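Local structure of putative ABC transporter subunit, substrate-binding component (Rhodopseudomonas palustris, 4EVQ) at residues A149-A154 with P207-A212; A252-K257 with E349-K354; H261-L266 with S355-L360; G293-Q298 with A327-P332; N340-F345 with A362-D367. The protein binds 4-hydroxybenzoate and probably delivers such benzoate derivatives to an ABC transporter as its periplasmic solute-binding component. One frame throughout, in Å; residues are numbered along the deposited sequence.

Contact 1 (A149-A154 with P207-A212); sequences AGLKKA and PDCVYA
The carboxylate of Asp-208 reaches across to two successive backbone amides. Asp-208 OD2 accepts from Lys-152 N at 2.9 Å through the syn lone pair, while Asp-208 OD1 is met by Lys-153 N, also at 2.9 Å, from above the carboxylate plane (44° out of it). What makes this possible is a chi1 of 66°, which tucks CG between the residue's own backbone N and carbonyl carbon. A water bridges OD2 to Gly-150 O. In return, Asp-208 N donates to Lys-153 O over 2.8 Å, and Cys-209 N adds a weak bond to the same oxygen. Here the parallel strands 153-159 and 209-213 begin, side by side in the larger sheet of this periplasmic binding protein; Ala-154 pairs with Cys-209 in register, and just upstream a Schellman motif with Gly-150 at positive phi ends helix 135-148. On the face that carries this pair, Ala-154 CB lies 3.7 Å from Cys-209 SG. Leu-151 forks over the start of the second strand, CD1 against Cys-209 CB at 3.9 Å and CD2 against Asp-208 O; Met-146 of the helix closes on Leu-151 and Cys-209. The extended Lys-153 chain runs alongside Pro-207 CA, its NZ hydrogen-bonded to Lys-206 O.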
# COMPACT_ATOMS: atom_id res chain seq x y z
N ALA A 149 -19.49 -0.94 13.64
CA ALA A 149 -19.50 -2.17 14.43
C ALA A 149 -19.89 -1.95 15.90
O ALA A 149 -19.97 -2.90 16.65
CB ALA A 149 -18.12 -2.89 14.36
N GLY A 150 -20.08 -0.70 16.31
CA GLY A 150 -20.50 -0.41 17.68
C GLY A 150 -19.39 -0.20 18.69
O GLY A 150 -19.64 -0.12 19.88
N LEU A 151 -18.15 -0.06 18.22
CA LEU A 151 -17.03 0.19 19.10
C LEU A 151 -16.93 1.66 19.49
O LEU A 151 -17.31 2.55 18.73
CB LEU A 151 -15.74 -0.22 18.37
CG LEU A 151 -15.71 -1.72 18.10
CD1 LEU A 151 -14.65 -2.01 17.09
CD2 LEU A 151 -15.51 -2.58 19.36
N LYS A 152 -16.41 1.91 20.69
CA LYS A 152 -16.53 3.22 21.31
C LYS A 152 -15.28 3.74 22.01
O LYS A 152 -15.22 4.90 22.38
CB LYS A 152 -17.69 3.20 22.38
CG LYS A 152 -19.08 2.75 21.92
CD LYS A 152 -20.15 3.16 22.95
CE LYS A 152 -19.74 2.82 24.39
NZ LYS A 152 -20.71 3.34 25.45
N LYS A 153 -14.30 2.87 22.27
CA LYS A 153 -13.21 3.22 23.18
C LYS A 153 -11.92 2.53 22.71
O LYS A 153 -11.66 1.40 23.06
CB LYS A 153 -13.55 2.77 24.60
CG LYS A 153 -12.51 3.14 25.65
CD LYS A 153 -12.87 2.52 27.03
CE LYS A 153 -11.83 2.81 28.07
NZ LYS A 153 -12.10 2.10 29.39
N ALA A 154 -11.12 3.25 21.91
CA ALA A 154 -10.00 2.65 21.24
C ALA A 154 -8.67 3.04 21.83
O ALA A 154 -8.51 4.15 22.37
CB ALA A 154 -9.98 3.08 19.76
N PRO A 207 -9.60 -0.65 26.84
CA PRO A 207 -10.40 -0.25 25.68
C PRO A 207 -11.34 -1.37 25.21
O PRO A 207 -11.17 -2.52 25.61
CB PRO A 207 -9.31 0.03 24.62
CG PRO A 207 -8.26 -0.99 24.92
CD PRO A 207 -8.22 -1.01 26.45
N ASP A 208 -12.29 -1.03 24.35
CA ASP A 208 -13.09 -2.06 23.71
C ASP A 208 -12.58 -2.50 22.35
O ASP A 208 -13.12 -3.43 21.74
CB ASP A 208 -14.58 -1.69 23.65
CG ASP A 208 -14.91 -0.51 22.76
OD1 ASP A 208 -14.06 0.00 22.01
OD2 ASP A 208 -16.09 -0.06 22.75
N CYS A 209 -11.46 -1.90 21.93
CA CYS A 209 -10.79 -2.34 20.70
C CYS A 209 -9.40 -1.71 20.66
O CYS A 209 -9.11 -0.70 21.29
CB CYS A 209 -11.59 -1.89 19.45
SG CYS A 209 -11.90 -0.11 19.34
N VAL A 210 -8.58 -2.30 19.79
CA VAL A 210 -7.25 -1.81 19.46
C VAL A 210 -7.18 -1.64 17.95
O VAL A 210 -7.61 -2.53 17.20
CB VAL A 210 -6.17 -2.76 19.95
CG1 VAL A 210 -4.80 -2.33 19.44
CG2 VAL A 210 -6.16 -2.82 21.48
N TYR A 211 -6.65 -0.50 17.54
CA TYR A 211 -6.34 -0.22 16.14
C TYR A 211 -4.82 -0.22 15.99
O TYR A 211 -4.15 0.57 16.64
CB TYR A 211 -6.88 1.15 15.75
CG TYR A 211 -6.51 1.68 14.37
CD1 TYR A 211 -7.26 1.33 13.27
CD2 TYR A 211 -5.47 2.57 14.19
CE1 TYR A 211 -6.95 1.84 12.03
CE2 TYR A 211 -5.15 3.08 12.94
CZ TYR A 211 -5.91 2.74 11.89
OH TYR A 211 -5.65 3.28 10.63
N ALA A 212 -4.30 -1.09 15.12
CA ALA A 212 -2.85 -1.22 14.94
C ALA A 212 -2.47 -1.14 13.48
O ALA A 212 -3.11 -1.74 12.62
CB ALA A 212 -2.36 -2.54 15.53
O HOH W 1 -18.40 -1.28 22.37

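Contact 2 (A252-K257 with E349-K354); sequences AGDGIK and ELKGGK
Leu-350 lays its CD2 methyl over the peptide of Gly-253, 3.3 Å from Gly-253 O and 3.6 Å from Gly-253 CA. A chi1 of -178°, with CG anti to the backbone N, brings the isobutyl group over the turn, and a CB on Gly-253 would collide with it. Ile-256 CD1 touches the same methyl more loosely, and Thr-242 packs on both side chains. The leucine's own N and O both bond to the turn: Gly-255 N donates to Leu-350 O (2.8 Å, nearly straight at 172°), and Leu-350 N donates to Ile-256 O at 2.9 Å. Beyond them Asp-254 reaches over to residues 351-353. Asp-254 OD1 accepts from Gly-352 N at 3.0 Å, on the syn side but 25° out of the carboxylate plane, and a water links the same oxygen to Gly-353 N. Asp-254 OD2 faces Lys-351 NZ in a long salt bridge of 3.7 Å, the lysine chain crossing the aspartate at about a right angle. At the other end Glu-349, extended beyond CG, slides its carboxylate past Gly-255 CA toward the bent Lys-257, whose NZ stays beyond salt-bridge distance; a water joins that NZ to Gly-255 O and, weakly, to Glu-349 OE2. Gly-253 to Ile-256 form a type II beta turn, with Gly-255 at the positive phi such a turn favours. It leads into strand 257-260, which joins strand 345-351 as an antiparallel neighbour through the non-hydrogen-bonded pair Lys-257 and Glu-349, where the parallel part of the sheet gives way to its antiparallel edge.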
# COMPACT_ATOMS: atom_id res chain seq x y z
N ALA A 252 -3.39 -17.56 16.10
CA ALA A 252 -3.29 -16.22 16.69
C ALA A 252 -3.96 -15.15 15.81
O ALA A 252 -4.40 -14.12 16.31
CB ALA A 252 -1.83 -15.80 16.89
N GLY A 253 -3.99 -15.38 14.50
CA GLY A 253 -4.59 -14.40 13.60
C GLY A 253 -6.12 -14.45 13.55
O GLY A 253 -6.75 -13.49 13.15
N ASP A 254 -6.73 -15.57 13.93
CA ASP A 254 -8.13 -15.74 13.66
C ASP A 254 -8.92 -14.69 14.41
O ASP A 254 -8.73 -14.46 15.61
CB ASP A 254 -8.62 -17.13 14.08
CG ASP A 254 -8.23 -18.26 13.10
OD1 ASP A 254 -8.12 -18.00 11.88
OD2 ASP A 254 -8.20 -19.45 13.58
N GLY A 255 -9.83 -14.06 13.68
CA GLY A 255 -10.75 -13.09 14.20
C GLY A 255 -10.32 -11.63 14.08
O GLY A 255 -11.09 -10.73 14.36
N ILE A 256 -9.08 -11.39 13.65
CA ILE A 256 -8.66 -10.01 13.44
C ILE A 256 -9.49 -9.40 12.31
O ILE A 256 -9.68 -10.03 11.27
CB ILE A 256 -7.13 -9.93 13.11
CG1 ILE A 256 -6.31 -10.39 14.32
CG2 ILE A 256 -6.74 -8.52 12.68
CD1 ILE A 256 -4.86 -10.50 13.99
N LYS A 257 -9.94 -8.18 12.51
CA LYS A 257 -10.74 -7.48 11.52
C LYS A 257 -9.88 -6.39 10.88
O LYS A 257 -9.16 -5.67 11.54
CB LYS A 257 -11.94 -6.82 12.18
CG LYS A 257 -12.93 -7.83 12.74
CD LYS A 257 -14.12 -7.93 11.89
CE LYS A 257 -15.10 -9.01 12.30
NZ LYS A 257 -15.52 -9.00 13.69
N GLU A 349 -12.12 -10.24 7.62
CA GLU A 349 -11.73 -10.92 8.85
C GLU A 349 -10.72 -11.99 8.49
O GLU A 349 -10.89 -12.71 7.49
CB GLU A 349 -12.95 -11.59 9.54
CG GLU A 349 -12.63 -12.29 10.85
CD GLU A 349 -13.85 -12.87 11.51
OE1 GLU A 349 -14.97 -12.55 11.09
OE2 GLU A 349 -13.66 -13.65 12.46
N LEU A 350 -9.70 -12.14 9.30
CA LEU A 350 -8.76 -13.22 9.11
C LEU A 350 -9.39 -14.48 9.69
O LEU A 350 -9.78 -14.51 10.88
CB LEU A 350 -7.44 -12.83 9.78
CG LEU A 350 -6.22 -13.70 9.74
CD1 LEU A 350 -6.01 -14.19 8.32
CD2 LEU A 350 -5.04 -12.93 10.33
N LYS A 351 -9.60 -15.48 8.85
CA LYS A 351 -10.20 -16.74 9.27
C LYS A 351 -9.59 -17.84 8.46
O LYS A 351 -9.64 -17.83 7.23
CB LYS A 351 -11.71 -16.72 9.03
CG LYS A 351 -12.43 -17.72 9.92
CD LYS A 351 -12.30 -17.37 11.42
CE LYS A 351 -12.93 -18.44 12.27
NZ LYS A 351 -11.88 -19.20 12.94
N GLY A 352 -9.04 -18.84 9.13
CA GLY A 352 -8.54 -19.99 8.42
C GLY A 352 -7.30 -19.75 7.60
O GLY A 352 -7.06 -20.47 6.63
N GLY A 353 -6.49 -18.78 7.99
CA GLY A 353 -5.26 -18.52 7.28
C GLY A 353 -5.37 -17.64 6.06
O GLY A 353 -4.44 -17.60 5.27
N LYS A 354 -6.47 -16.93 5.92
CA LYS A 354 -6.64 -15.96 4.85
C LYS A 354 -7.65 -14.93 5.31
O LYS A 354 -8.45 -15.19 6.21
CB LYS A 354 -7.09 -16.63 3.56
CG LYS A 354 -8.39 -17.35 3.69
CD LYS A 354 -8.55 -18.39 2.59
CE LYS A 354 -9.86 -18.21 1.81
NZ LYS A 354 -11.05 -18.37 2.69
O HOH W 2 -6.51 -17.04 10.14
O HOH W 3 -13.75 -11.24 14.64

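Contact 3 (H261-L266 with S355-L360); sequences HYVSDL and SVNLGL
Val-263 leads the contact, standing over the backbone of strand 354-362: its CG1 comes to 3.5 Å from Ser-355 O and 3.7 Å from Asn-357 N, while CG2 rests on the CB and CG of Asn-357. Ser-264 reaches the strand through a water, held between its OG and Ser-355 O. Asp-265 makes the one direct hydrogen bond between the segments. Asp-265 OD2 accepts from Asn-357 N at 3.2 Å, almost straight at 167°, on the syn side and 19° out of the carboxylate plane, and Asp-265 OD1 sits against Asn-357 CB at 3.4 Å. Two further waters tie the pair: one spans OD1 and Asn-357 ND2, the other OD2 and Asn-357 O. Leu-266 ends the type I turn begun at Val-263 and lays CD2 beside Asn-357 ND2. Asn-357 OD1 accepts from Gly-359 N at 2.9 Å, an Asx turn leading into the classic beta bulge in which Leu-358 and Gly-359 face Leu-347. The loop thus leaves strand 257-260 and crosses over strand 345-351, with Tyr-346 and Arg-348 packed on Val-263, to meet edge strand 354-362; Asn-271 of helix 269-282 binds Ser-264 O and Leu-266 O.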
# COMPACT_ATOMS: atom_id res chain seq x y z
N HIS A 261 -8.40 -2.34 0.48
CA HIS A 261 -8.81 -2.26 -0.92
C HIS A 261 -8.62 -3.54 -1.73
O HIS A 261 -8.86 -3.56 -2.92
CB HIS A 261 -8.12 -1.06 -1.57
CG HIS A 261 -6.66 -1.02 -1.36
ND1 HIS A 261 -6.12 -0.81 -0.11
CD2 HIS A 261 -5.62 -1.12 -2.22
CE1 HIS A 261 -4.80 -0.83 -0.20
NE2 HIS A 261 -4.47 -1.01 -1.47
N TYR A 262 -8.19 -4.61 -1.09
CA TYR A 262 -8.07 -5.92 -1.75
C TYR A 262 -8.42 -7.03 -0.77
O TYR A 262 -8.16 -6.90 0.41
CB TYR A 262 -6.63 -6.15 -2.27
CG TYR A 262 -6.46 -7.46 -2.97
CD1 TYR A 262 -7.06 -7.71 -4.21
CD2 TYR A 262 -5.67 -8.47 -2.40
CE1 TYR A 262 -6.93 -8.93 -4.81
CE2 TYR A 262 -5.53 -9.69 -3.03
CZ TYR A 262 -6.15 -9.91 -4.25
OH TYR A 262 -5.99 -11.14 -4.85
N VAL A 263 -9.05 -8.08 -1.28
CA VAL A 263 -9.25 -9.32 -0.53
C VAL A 263 -9.02 -10.44 -1.53
O VAL A 263 -9.44 -10.33 -2.67
CB VAL A 263 -10.70 -9.51 -0.03
CG1 VAL A 263 -10.70 -10.49 1.17
CG2 VAL A 263 -11.36 -8.30 0.28
N SER A 264 -8.34 -11.52 -1.14
CA SER A 264 -7.91 -12.47 -2.16
C SER A 264 -9.05 -13.23 -2.76
O SER A 264 -8.88 -13.72 -3.86
CB SER A 264 -6.82 -13.42 -1.67
OG SER A 264 -7.30 -14.10 -0.60
N ASP A 265 -10.19 -13.26 -2.09
CA ASP A 265 -11.36 -13.97 -2.57
C ASP A 265 -12.24 -13.18 -3.52
O ASP A 265 -13.30 -13.68 -3.89
CB ASP A 265 -12.22 -14.57 -1.40
CG ASP A 265 -12.83 -13.52 -0.48
OD1 ASP A 265 -12.78 -12.33 -0.80
OD2 ASP A 265 -13.42 -13.90 0.58
N LEU A 266 -11.84 -11.99 -3.93
CA LEU A 266 -12.67 -11.22 -4.84
C LEU A 266 -12.92 -12.04 -6.11
O LEU A 266 -12.00 -12.60 -6.67
CB LEU A 266 -12.04 -9.90 -5.19
CG LEU A 266 -12.02 -8.82 -4.07
CD1 LEU A 266 -11.13 -7.64 -4.43
CD2 LEU A 266 -13.44 -8.33 -3.78
N SER A 355 -7.66 -13.75 4.70
CA SER A 355 -8.70 -12.76 4.97
C SER A 355 -9.86 -13.06 4.07
O SER A 355 -9.69 -13.39 2.92
CB SER A 355 -8.20 -11.34 4.73
OG SER A 355 -7.40 -10.91 5.81
N VAL A 356 -11.07 -12.99 4.63
CA VAL A 356 -12.30 -13.18 3.88
C VAL A 356 -13.07 -11.88 3.87
O VAL A 356 -12.99 -11.08 4.77
CB VAL A 356 -13.13 -14.31 4.43
CG1 VAL A 356 -12.34 -15.61 4.41
CG2 VAL A 356 -13.57 -14.01 5.81
N ASN A 357 -13.82 -11.68 2.80
CA ASN A 357 -14.60 -10.48 2.59
C ASN A 357 -15.90 -10.52 3.39
O ASN A 357 -16.74 -11.35 3.16
CB ASN A 357 -14.88 -10.42 1.10
CG ASN A 357 -15.46 -9.10 0.65
OD1 ASN A 357 -15.71 -8.19 1.44
ND2 ASN A 357 -15.63 -8.97 -0.67
N LEU A 358 -16.05 -9.56 4.29
CA LEU A 358 -17.30 -9.41 5.04
C LEU A 358 -18.23 -8.38 4.45
O LEU A 358 -19.36 -8.25 4.89
CB LEU A 358 -16.99 -9.02 6.47
CG LEU A 358 -16.19 -10.02 7.27
CD1 LEU A 358 -16.05 -9.48 8.69
CD2 LEU A 358 -16.87 -11.38 7.25
N GLY A 359 -17.80 -7.68 3.42
CA GLY A 359 -18.64 -6.77 2.68
C GLY A 359 -17.95 -5.45 2.47
O GLY A 359 -16.86 -5.22 2.92
N LEU A 360 -18.59 -4.57 1.76
CA LEU A 360 -18.03 -3.30 1.45
C LEU A 360 -18.02 -2.41 2.70
O LEU A 360 -19.08 -2.26 3.37
CB LEU A 360 -18.93 -2.69 0.38
CG LEU A 360 -18.41 -1.49 -0.35
CD1 LEU A 360 -17.14 -1.82 -1.00
CD2 LEU A 360 -19.46 -1.03 -1.39
O HOH W 4 -9.41 -14.57 0.67
O HOH W 5 -15.20 -11.48 -2.18
O HOH W 6 -15.93 -13.80 1.53

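Contact 4 (G293-Q298 with A327-P332); sequences GWDAGQ and ASPRGP
An ST turn at the tip of the two-stranded hairpin 325-334 docks on helix 288-306, where Asp-295 OD2 receives both Ser-328 OG, at a distance too short to be taken exactly, and, in the arginine conformer described, one of two modelled, Arg-330 NH2 at 2.7 Å. In that conformer the arginine bond is nearly straight at 170°; it uses the anti lone pair of OD2 and lies in the guanidinium plane, the two flat groups being only 11° from coplanar. Arg-330 NE adds a weak second bond to the same oxygen. The serine hydroxyl, anti to its own backbone N (chi1 166°), also accepts from Arg-330 N at 2.9 Å, which defines the ST turn; since the same hydroxyl donates to Asp-295, the bend is held to the helix. One turn on along the helix, Gln-298 NE2 uses its two hydrogens on Asp-295 OD1 and Ala-327 O, both at 2.9 Å and both close to its amide plane. An alanine in place of Asp-295 removes the carboxylate, which would probably leave the buried Arg-330 charge without its mate on the helix and the Ser-328 hydroxyl and Gln-298 amide freer to turn. Arg-330 NH2 also donates to Thr-131 O, in the loop between strand 128-130 and helix 135-148. On the flank, Pro-329 CD packs obliquely against Trp-294 CD1 at 3.7 Å, and the indole NE1 is bound by Glu-270 of helix 269-282.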
# COMPACT_ATOMS: atom_id res chain seq x y z
N GLY A 293 1.75 -3.83 -7.38
CA GLY A 293 2.82 -3.94 -8.38
C GLY A 293 2.28 -4.35 -9.73
O GLY A 293 2.68 -3.79 -10.77
N TRP A 294 1.42 -5.33 -9.76
CA TRP A 294 0.77 -5.72 -10.99
C TRP A 294 0.07 -4.55 -11.65
O TRP A 294 0.18 -4.33 -12.89
CB TRP A 294 -0.23 -6.81 -10.64
CG TRP A 294 -1.13 -7.32 -11.75
CD1 TRP A 294 -2.38 -6.87 -12.04
CD2 TRP A 294 -0.91 -8.46 -12.59
NE1 TRP A 294 -2.92 -7.62 -13.04
CE2 TRP A 294 -2.06 -8.62 -13.39
CE3 TRP A 294 0.15 -9.35 -12.77
CZ2 TRP A 294 -2.18 -9.62 -14.37
CZ3 TRP A 294 0.01 -10.38 -13.70
CH2 TRP A 294 -1.14 -10.50 -14.49
N ASP A 295 -0.65 -3.77 -10.88
CA ASP A 295 -1.37 -2.64 -11.43
C ASP A 295 -0.48 -1.49 -11.83
O ASP A 295 -0.84 -0.72 -12.74
CB ASP A 295 -2.47 -2.16 -10.49
CG ASP A 295 -3.64 -3.15 -10.41
OD1 ASP A 295 -3.89 -3.89 -11.40
OD2 ASP A 295 -4.35 -3.18 -9.38
N ALA A 296 0.67 -1.34 -11.19
CA ALA A 296 1.68 -0.41 -11.69
C ALA A 296 2.08 -0.85 -13.09
O ALA A 296 2.22 0.01 -13.97
CB ALA A 296 2.87 -0.36 -10.76
N GLY A 297 2.22 -2.15 -13.32
CA GLY A 297 2.50 -2.68 -14.66
C GLY A 297 1.38 -2.37 -15.61
O GLY A 297 1.66 -1.88 -16.72
N GLN A 298 0.13 -2.56 -15.23
CA GLN A 298 -0.97 -2.21 -16.13
C GLN A 298 -1.03 -0.72 -16.44
O GLN A 298 -1.34 -0.30 -17.60
CB GLN A 298 -2.30 -2.64 -15.54
CG GLN A 298 -2.42 -4.11 -15.21
CD GLN A 298 -3.87 -4.55 -15.26
OE1 GLN A 298 -4.44 -4.79 -16.34
NE2 GLN A 298 -4.48 -4.70 -14.10
N ALA A 327 -9.18 -3.21 -15.73
CA ALA A 327 -9.59 -4.11 -14.67
C ALA A 327 -8.36 -4.51 -13.85
O ALA A 327 -7.34 -4.99 -14.37
CB ALA A 327 -10.23 -5.29 -15.24
N SER A 328 -8.49 -4.30 -12.55
CA SER A 328 -7.51 -4.73 -11.57
C SER A 328 -8.02 -5.99 -10.89
O SER A 328 -9.22 -6.19 -10.81
CB SER A 328 -7.37 -3.62 -10.52
OG SER A 328 -6.66 -4.09 -9.35
N PRO A 329 -7.14 -6.78 -10.28
CA PRO A 329 -7.57 -7.80 -9.34
C PRO A 329 -8.53 -7.24 -8.28
O PRO A 329 -9.37 -7.97 -7.76
CB PRO A 329 -6.24 -8.32 -8.76
CG PRO A 329 -5.29 -8.19 -9.91
CD PRO A 329 -5.69 -6.83 -10.50
N ARG A 330 -8.45 -5.96 -7.95
CA ARG A 330 -9.40 -5.33 -7.00
C ARG A 330 -10.81 -5.21 -7.55
O ARG A 330 -11.87 -5.36 -6.94
CB ARG A 330 -8.89 -3.93 -6.70
CG ARG A 330 -7.64 -4.06 -5.85
CD ARG A 330 -6.95 -2.74 -5.55
NE ARG A 330 -5.99 -2.41 -6.60
CZ ARG A 330 -5.15 -1.38 -6.56
NH1 ARG A 330 -5.18 -0.53 -5.55
NH2 ARG A 330 -4.25 -1.24 -7.52
N GLY A 331 -10.81 -4.86 -8.78
CA GLY A 331 -12.05 -4.34 -9.37
C GLY A 331 -11.67 -3.35 -10.47
O GLY A 331 -10.51 -3.32 -10.87
N PRO A 332 -12.62 -2.52 -10.97
CA PRO A 332 -12.21 -1.50 -11.93
C PRO A 332 -11.23 -0.50 -11.31
O PRO A 332 -11.45 -0.03 -10.21
CB PRO A 332 -13.53 -0.79 -12.30
CG PRO A 332 -14.61 -1.78 -11.97
CD PRO A 332 -14.09 -2.54 -10.78
O HOH W 7 -6.47 -6.36 -16.83

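Contact 5 (N340-F345 with A362-D367); sequences NPVQNF and APAVAD
Val-342 spreads its two methyls over the facing segment: CG1 lies 3.5 Å from Ala-364 O and 3.9 Å from Ala-364 CB, and CG2 touches Ala-366 CB at 4.1 Å. With CG1 anti to the backbone N (chi1 178°), each branch meets a different alanine. Shortening Val-342 to an alanine would probably open a gap over Ala-364 and Ala-366 and weaken the hold on the residues after strand 354-362. Farther along, the CB atoms of Phe-345 and Ala-362 meet on one face of the sheet, where the two residues form an antiparallel hydrogen-bonded pair: Phe-345 N to Ala-362 O at 2.9 Å, and Ala-362 N to Phe-345 O at 3.0 Å. From this last rung the two segments run on side by side, probably in the region linking the two lobes, as in other periplasmic binding proteins. Ala-364 CA makes a CA-H...O contact with Gln-343 O at 3.3 Å, and waters fill in around it. One joins Gln-343 N to Val-365 O, another Asn-344 OD1 to Ala-364 N, and a third is shared by Asn-340 ND2, Pro-341 O and Asp-367 N. The polar ends have partners elsewhere: Arg-130 for Asn-340, Ser-132 for Gln-343, and Arg-121, in a salt bridge, for Asp-367.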
# COMPACT_ATOMS: atom_id res chain seq x y z
N ASN A 340 -4.69 9.54 -7.44
CA ASN A 340 -4.77 8.48 -6.43
C ASN A 340 -5.86 7.51 -6.85
O ASN A 340 -6.87 7.92 -7.46
CB ASN A 340 -5.14 9.10 -5.09
CG ASN A 340 -4.76 8.24 -3.93
OD1 ASN A 340 -3.62 7.82 -3.81
ND2 ASN A 340 -5.71 7.95 -3.07
N PRO A 341 -5.78 6.21 -6.51
CA PRO A 341 -6.87 5.32 -6.89
C PRO A 341 -8.21 5.67 -6.27
O PRO A 341 -8.27 6.12 -5.13
CB PRO A 341 -6.42 3.93 -6.40
CG PRO A 341 -4.90 4.07 -6.34
CD PRO A 341 -4.68 5.45 -5.87
N VAL A 342 -9.28 5.48 -7.03
CA VAL A 342 -10.65 5.55 -6.53
C VAL A 342 -11.15 4.14 -6.53
O VAL A 342 -11.26 3.52 -7.60
CB VAL A 342 -11.48 6.47 -7.44
CG1 VAL A 342 -12.93 6.52 -6.97
CG2 VAL A 342 -10.84 7.84 -7.42
N GLN A 343 -11.41 3.59 -5.34
CA GLN A 343 -11.61 2.17 -5.23
C GLN A 343 -12.40 1.83 -3.96
O GLN A 343 -12.41 2.59 -3.01
CB GLN A 343 -10.24 1.48 -5.20
CG GLN A 343 -9.48 1.78 -3.90
CD GLN A 343 -8.01 1.38 -3.95
OE1 GLN A 343 -7.66 0.45 -4.66
NE2 GLN A 343 -7.20 2.10 -3.24
N ASN A 344 -13.01 0.67 -3.97
CA ASN A 344 -13.71 0.17 -2.79
C ASN A 344 -12.69 -0.14 -1.68
O ASN A 344 -11.55 -0.56 -1.95
CB ASN A 344 -14.48 -1.12 -3.11
CG ASN A 344 -15.72 -0.90 -3.96
OD1 ASN A 344 -16.29 0.16 -4.02
ND2 ASN A 344 -16.21 -2.00 -4.50
N PHE A 345 -13.16 -0.02 -0.45
CA PHE A 345 -12.51 -0.63 0.70
C PHE A 345 -13.43 -1.67 1.29
O PHE A 345 -14.60 -1.41 1.53
CB PHE A 345 -12.11 0.41 1.75
CG PHE A 345 -11.00 1.33 1.31
CD1 PHE A 345 -9.67 0.96 1.48
CD2 PHE A 345 -11.29 2.52 0.69
CE1 PHE A 345 -8.62 1.78 1.04
CE2 PHE A 345 -10.24 3.33 0.26
CZ PHE A 345 -8.91 2.96 0.47
N ALA A 362 -16.32 0.92 2.46
CA ALA A 362 -16.47 2.22 1.83
C ALA A 362 -16.57 1.97 0.35
O ALA A 362 -15.79 1.19 -0.17
CB ALA A 362 -15.27 3.13 2.14
N PRO A 363 -17.50 2.64 -0.36
CA PRO A 363 -17.52 2.57 -1.81
C PRO A 363 -16.38 3.38 -2.38
O PRO A 363 -15.59 3.95 -1.64
CB PRO A 363 -18.89 3.20 -2.18
CG PRO A 363 -19.01 4.26 -1.19
CD PRO A 363 -18.43 3.70 0.10
N ALA A 364 -16.30 3.44 -3.69
CA ALA A 364 -15.14 4.00 -4.34
C ALA A 364 -15.25 5.52 -4.43
O ALA A 364 -15.97 6.06 -5.31
CB ALA A 364 -14.97 3.41 -5.69
N VAL A 365 -14.57 6.22 -3.53
CA VAL A 365 -14.66 7.68 -3.50
C VAL A 365 -13.25 8.29 -3.58
O VAL A 365 -12.26 7.70 -3.17
CB VAL A 365 -15.44 8.27 -2.32
CG1 VAL A 365 -16.74 7.56 -2.13
CG2 VAL A 365 -14.69 8.22 -1.10
N ALA A 366 -13.20 9.50 -4.14
CA ALA A 366 -11.93 10.18 -4.30
C ALA A 366 -11.43 10.82 -3.02
O ALA A 366 -12.20 11.50 -2.36
CB ALA A 366 -12.09 11.23 -5.39
N ASP A 367 -10.16 10.59 -2.66
CA ASP A 367 -9.51 11.29 -1.56
C ASP A 367 -9.63 12.75 -1.83
O ASP A 367 -9.45 13.20 -2.99
CB ASP A 367 -8.02 10.91 -1.48
CG ASP A 367 -7.26 11.70 -0.40
OD1 ASP A 367 -7.42 11.37 0.80
OD2 ASP A 367 -6.47 12.61 -0.76
O HOH W 8 -8.63 8.31 -3.41
O HOH W 9 -11.05 5.23 -2.91
O HOH W 10 -13.11 4.75 -1.03
O HOH W 11 -18.26 1.32 -5.09

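Contact 1 comes first, bringing the chain back after 52 residues to set two parallel strands side by side, and it closes before the others open. Contact 2 then starts at 252-257 and contact 3 at 261-266; both wait for the final hairpin, whose strands 345-351 and 354-362 they meet in turn, so their segments cross. Within both spans lies contact 4, which ties helix 288-306 to the small hairpin 325-334. Contact 5 opens afterwards and crosses contacts 2 and 3, joining the two ends of the final hairpin. Contacts 3, 4 and 5 touch one another through Arg-330, His-261 and Gln-343; contact 1 touches none of the others, though it shares its sheet with contacts 2 and 3.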